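PDB 3OZY: putative mandelate racemase from Bordetella bronchiseptica, which is of unknown function but, as a magnesium-binding member of the enolase superfamily, probably abstracts a proton from the carbon beside a carboxylate of an acid-sugar substrate. Local coordinates for residues A[29-34]-A[377-382]. Residues are numbered along the deposited sequence; the frame is centred on the assembly and turned at random.
Sequences LKLNRQ and GEPAIG. With ACY (acetic acid), chain I.
N32 and Q34 each send a side-chain amide N-H to a backbone carbonyl of the C-terminal tail, and the two grips differ in geometry. N32 ND2 meets P379 O at 2.8 Å almost head-on to the C=O, and the carbonyl oxygen lies near the asparagine amide plane. Two residues along the chain, Q34 runs extended beyond CG (chi2 -171°), which carries NE2 to 2.9 Å from E378 O. Here the donor stands well above the carbonyl plane, although the oxygen still lies close to the glutamine's own amide plane. A second hydrogen bond from NE2 to S14 on strand 5-16 helps fix the rotation of this buried amide, and W375 NE1 also donates to E378 O. Primary amides suit both places, since each supplies an uncharged N-H donor to a main-chain carbonyl. The small methyl of A380 fits against Q34, its CB 3.4 Å from OE1.

Between these grips and the other end, A380 O accepts two successive backbone N-H groups, L31 N at 2.9 Å and N32 N at 3.1 Å, both from the same face of its carbonyl plane. G382 N closes the pairing on L29 O at 2.8 Å. L31 adds an apolar patch: CD1 lies 3.8 Å from P379 CG and also rests against the backbone of I381 and G382. The CB of K30 points away from the tail, and the chain bends at chi4 (-57°) to bring NZ 2.7 Å from OXT of a bound acetic acid, probably from the crystallisation liquor, which is also hydrogen-bonded to Y147, S25 and K173.

K30, in the residues leading into strand 32-42, forms a single beta bridge with I381, by which the C-terminal tail joins the N-terminal capping domain of the enolase-superfamily fold, beside its beta-alpha barrel.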
ATOM      1  N   LEU A  29       0.231 -21.001   5.242  1.00  8.56           N
ATOM      2  CA  LEU A  29       0.678 -21.935   6.281  1.00  7.49           C
ATOM      3  C   LEU A  29       1.803 -21.295   7.101  1.00  7.42           C
ATOM      4  O   LEU A  29       2.824 -20.900   6.545  1.00  9.13           O
ATOM      5  CB  LEU A  29       1.191 -23.210   5.614  1.00  9.56           C
ATOM      6  CG  LEU A  29       1.825 -24.263   6.527  1.00  8.84           C
ATOM      7  CD1 LEU A  29       0.750 -24.886   7.401  1.00 10.92           C
ATOM      8  CD2 LEU A  29       2.547 -25.338   5.692  1.00 11.61           C
ATOM      9  N   LYS A  30       1.624 -21.167   8.413  1.00  7.81           N
ATOM     10  CA  LYS A  30       2.649 -20.539   9.243  1.00  7.91           C
ATOM     11  C   LYS A  30       3.902 -21.406   9.330  1.00  8.30           C
ATOM     12  O   LYS A  30       3.813 -22.633   9.418  1.00  9.67           O
ATOM     13  CB  LYS A  30       2.111 -20.244  10.638  1.00  8.75           C
ATOM     14  CG  LYS A  30       0.850 -19.394  10.611  1.00 10.17           C
ATOM     15  CD  LYS A  30       0.545 -18.824  11.981  1.00 10.30           C
ATOM     16  CE  LYS A  30      -0.820 -18.140  11.989  1.00 11.31           C
ATOM     17  NZ  LYS A  30      -0.871 -17.063  10.946  1.00 12.91           N
ATOM     18  N   LEU A  31       5.064 -20.756   9.290  1.00  8.30           N
ATOM     19  CA  LEU A  31       6.356 -21.438   9.303  1.00  7.70           C
ATOM     20  C   LEU A  31       7.230 -21.003  10.478  1.00  8.98           C
ATOM     21  O   LEU A  31       7.807 -21.843  11.178  1.00  8.97           O
ATOM     22  CB  LEU A  31       7.083 -21.195   7.975  1.00  9.20           C
ATOM     23  CG  LEU A  31       6.327 -21.624   6.710  1.00  8.23           C
ATOM     24  CD1 LEU A  31       7.064 -21.172   5.444  1.00 11.48           C
ATOM     25  CD2 LEU A  31       6.055 -23.131   6.692  1.00 11.75           C
ATOM     26  N   ASN A  32       7.341 -19.695  10.690  1.00  8.19           N
ATOM     27  CA  ASN A  32       8.072 -19.146  11.829  1.00  8.74           C
ATOM     28  C   ASN A  32       7.362 -17.890  12.276  1.00  7.91           C
ATOM     29  O   ASN A  32       6.949 -17.103  11.428  1.00 10.61           O
ATOM     30  CB  ASN A  32       9.522 -18.807  11.459  1.00  9.27           C
ATOM     31  CG  ASN A  32      10.326 -20.031  11.085  1.00  9.85           C
ATOM     32  OD1 ASN A  32      10.849 -20.738  11.961  1.00  9.92           O
ATOM     33  ND2 ASN A  32      10.431 -20.298   9.787  1.00  9.83           N
ATOM     34  N   ARG A  33       7.187 -17.705  13.582  1.00  7.71           N
ATOM     35  CA  ARG A  33       6.594 -16.469  14.079  1.00  7.30           C
ATOM     36  C   ARG A  33       7.684 -15.409  14.196  1.00  9.43           C
ATOM     37  O   ARG A  33       8.666 -15.570  14.928  1.00  8.96           O
ATOM     38  CB  ARG A  33       5.860 -16.690  15.407  1.00  7.63           C
ATOM     39  CG  ARG A  33       4.697 -17.710  15.329  1.00  7.19           C
ATOM     40  CD  ARG A  33       3.698 -17.415  14.181  1.00  7.10           C
ATOM     41  NE  ARG A  33       3.032 -16.123  14.346  1.00  8.24           N
ATOM     42  CZ  ARG A  33       1.931 -15.924  15.062  1.00  7.78           C
ATOM     43  NH1 ARG A  33       1.321 -16.930  15.679  1.00  8.89           N
ATOM     44  NH2 ARG A  33       1.424 -14.704  15.151  1.00  8.12           N
ATOM     45  N   GLN A  34       7.516 -14.332  13.441  1.00  7.73           N
ATOM     46  CA  GLN A  34       8.547 -13.316  13.316  1.00  7.21           C
ATOM     47  C   GLN A  34       8.019 -11.943  13.696  1.00  8.06           C
ATOM     48  O   GLN A  34       6.806 -11.725  13.782  1.00  8.59           O
ATOM     49  CB  GLN A  34       9.065 -13.276  11.875  1.00  8.30           C
ATOM     50  CG  GLN A  34       9.569 -14.632  11.386  1.00  8.43           C
ATOM     51  CD  GLN A  34      10.277 -14.574  10.042  1.00  9.40           C
ATOM     52  OE1 GLN A  34       9.994 -13.722   9.193  1.00 10.11           O
ATOM     53  NE2 GLN A  34      11.203 -15.498   9.836  1.00  9.34           N
ATOM     54  N   GLY A 377      17.114 -15.186   7.929  1.00 12.78           N
ATOM     55  CA  GLY A 377      16.563 -15.358   6.595  1.00 13.33           C
ATOM     56  C   GLY A 377      15.422 -16.360   6.486  1.00 12.33           C
ATOM     57  O   GLY A 377      14.931 -16.610   5.388  1.00 15.33           O
ATOM     58  N   GLU A 378      14.997 -16.931   7.613  1.00 10.54           N
ATOM     59  CA  GLU A 378      13.866 -17.862   7.626  1.00 11.16           C
ATOM     60  C   GLU A 378      12.599 -17.184   7.099  1.00 10.29           C
ATOM     61  O   GLU A 378      12.407 -15.975   7.289  1.00  9.96           O
ATOM     62  CB  GLU A 378      13.600 -18.368   9.044  1.00 11.10           C
ATOM     63  CG  GLU A 378      14.782 -19.068   9.705  1.00 14.11           C
ATOM     64  CD  GLU A 378      15.601 -18.147  10.600  1.00 16.00           C
ATOM     65  OE1 GLU A 378      15.578 -16.911  10.401  1.00 12.88           O
ATOM     66  OE2 GLU A 378      16.280 -18.668  11.510  1.00 16.27           O
ATOM     67  N   PRO A 379      11.726 -17.953   6.439  1.00 11.31           N
ATOM     68  CA  PRO A 379      10.439 -17.404   6.000  1.00 10.77           C
ATOM     69  C   PRO A 379       9.432 -17.398   7.151  1.00  9.79           C
ATOM     70  O   PRO A 379       9.535 -18.223   8.061  1.00 10.84           O
ATOM     71  CB  PRO A 379      10.004 -18.400   4.929  1.00 12.22           C
ATOM     72  CG  PRO A 379      10.540 -19.710   5.440  1.00 12.48           C
ATOM     73  CD  PRO A 379      11.888 -19.364   6.035  1.00 11.69           C
ATOM     74  N   ALA A 380       8.463 -16.487   7.125  1.00  9.07           N
ATOM     75  CA  ALA A 380       7.434 -16.466   8.163  1.00  9.25           C
ATOM     76  C   ALA A 380       6.233 -17.344   7.821  1.00  8.31           C
ATOM     77  O   ALA A 380       5.651 -17.987   8.698  1.00  8.74           O
ATOM     78  CB  ALA A 380       6.961 -15.030   8.435  1.00  9.78           C
ATOM     79  N   ILE A 381       5.849 -17.370   6.551  1.00  8.39           N
ATOM     80  CA  ILE A 381       4.568 -17.947   6.168  1.00  8.91           C
ATOM     81  C   ILE A 381       4.629 -18.402   4.721  1.00  8.42           C
ATOM     82  O   ILE A 381       5.314 -17.798   3.893  1.00  9.97           O
ATOM     83  CB  ILE A 381       3.413 -16.920   6.420  1.00  9.98           C
ATOM     84  CG1 ILE A 381       2.036 -17.574   6.336  1.00 10.15           C
ATOM     85  CG2 ILE A 381       3.527 -15.698   5.497  1.00 10.07           C
ATOM     86  CD1 ILE A 381       0.932 -16.711   6.931  1.00  9.39           C
ATOM     87  N   GLY A 382       3.940 -19.493   4.417  1.00  9.15           N
ATOM     88  CA  GLY A 382       3.859 -19.988   3.059  1.00  9.46           C
ATOM     89  C   GLY A 382       2.895 -19.171   2.235  1.00  9.78           C
ATOM     90  O   GLY A 382       2.236 -18.271   2.763  1.00 10.60           O
TER
HETATM   91  C   ACY I 396      -3.782 -15.668   9.995  1.00 11.67           C
HETATM   92  O   ACY I 396      -4.847 -15.972   9.429  1.00 12.37           O
HETATM   93  OXT ACY I 396      -3.394 -16.193  11.060  1.00 13.89           O
HETATM   94  CH3 ACY I 396      -2.895 -14.630   9.372  1.00 18.45           C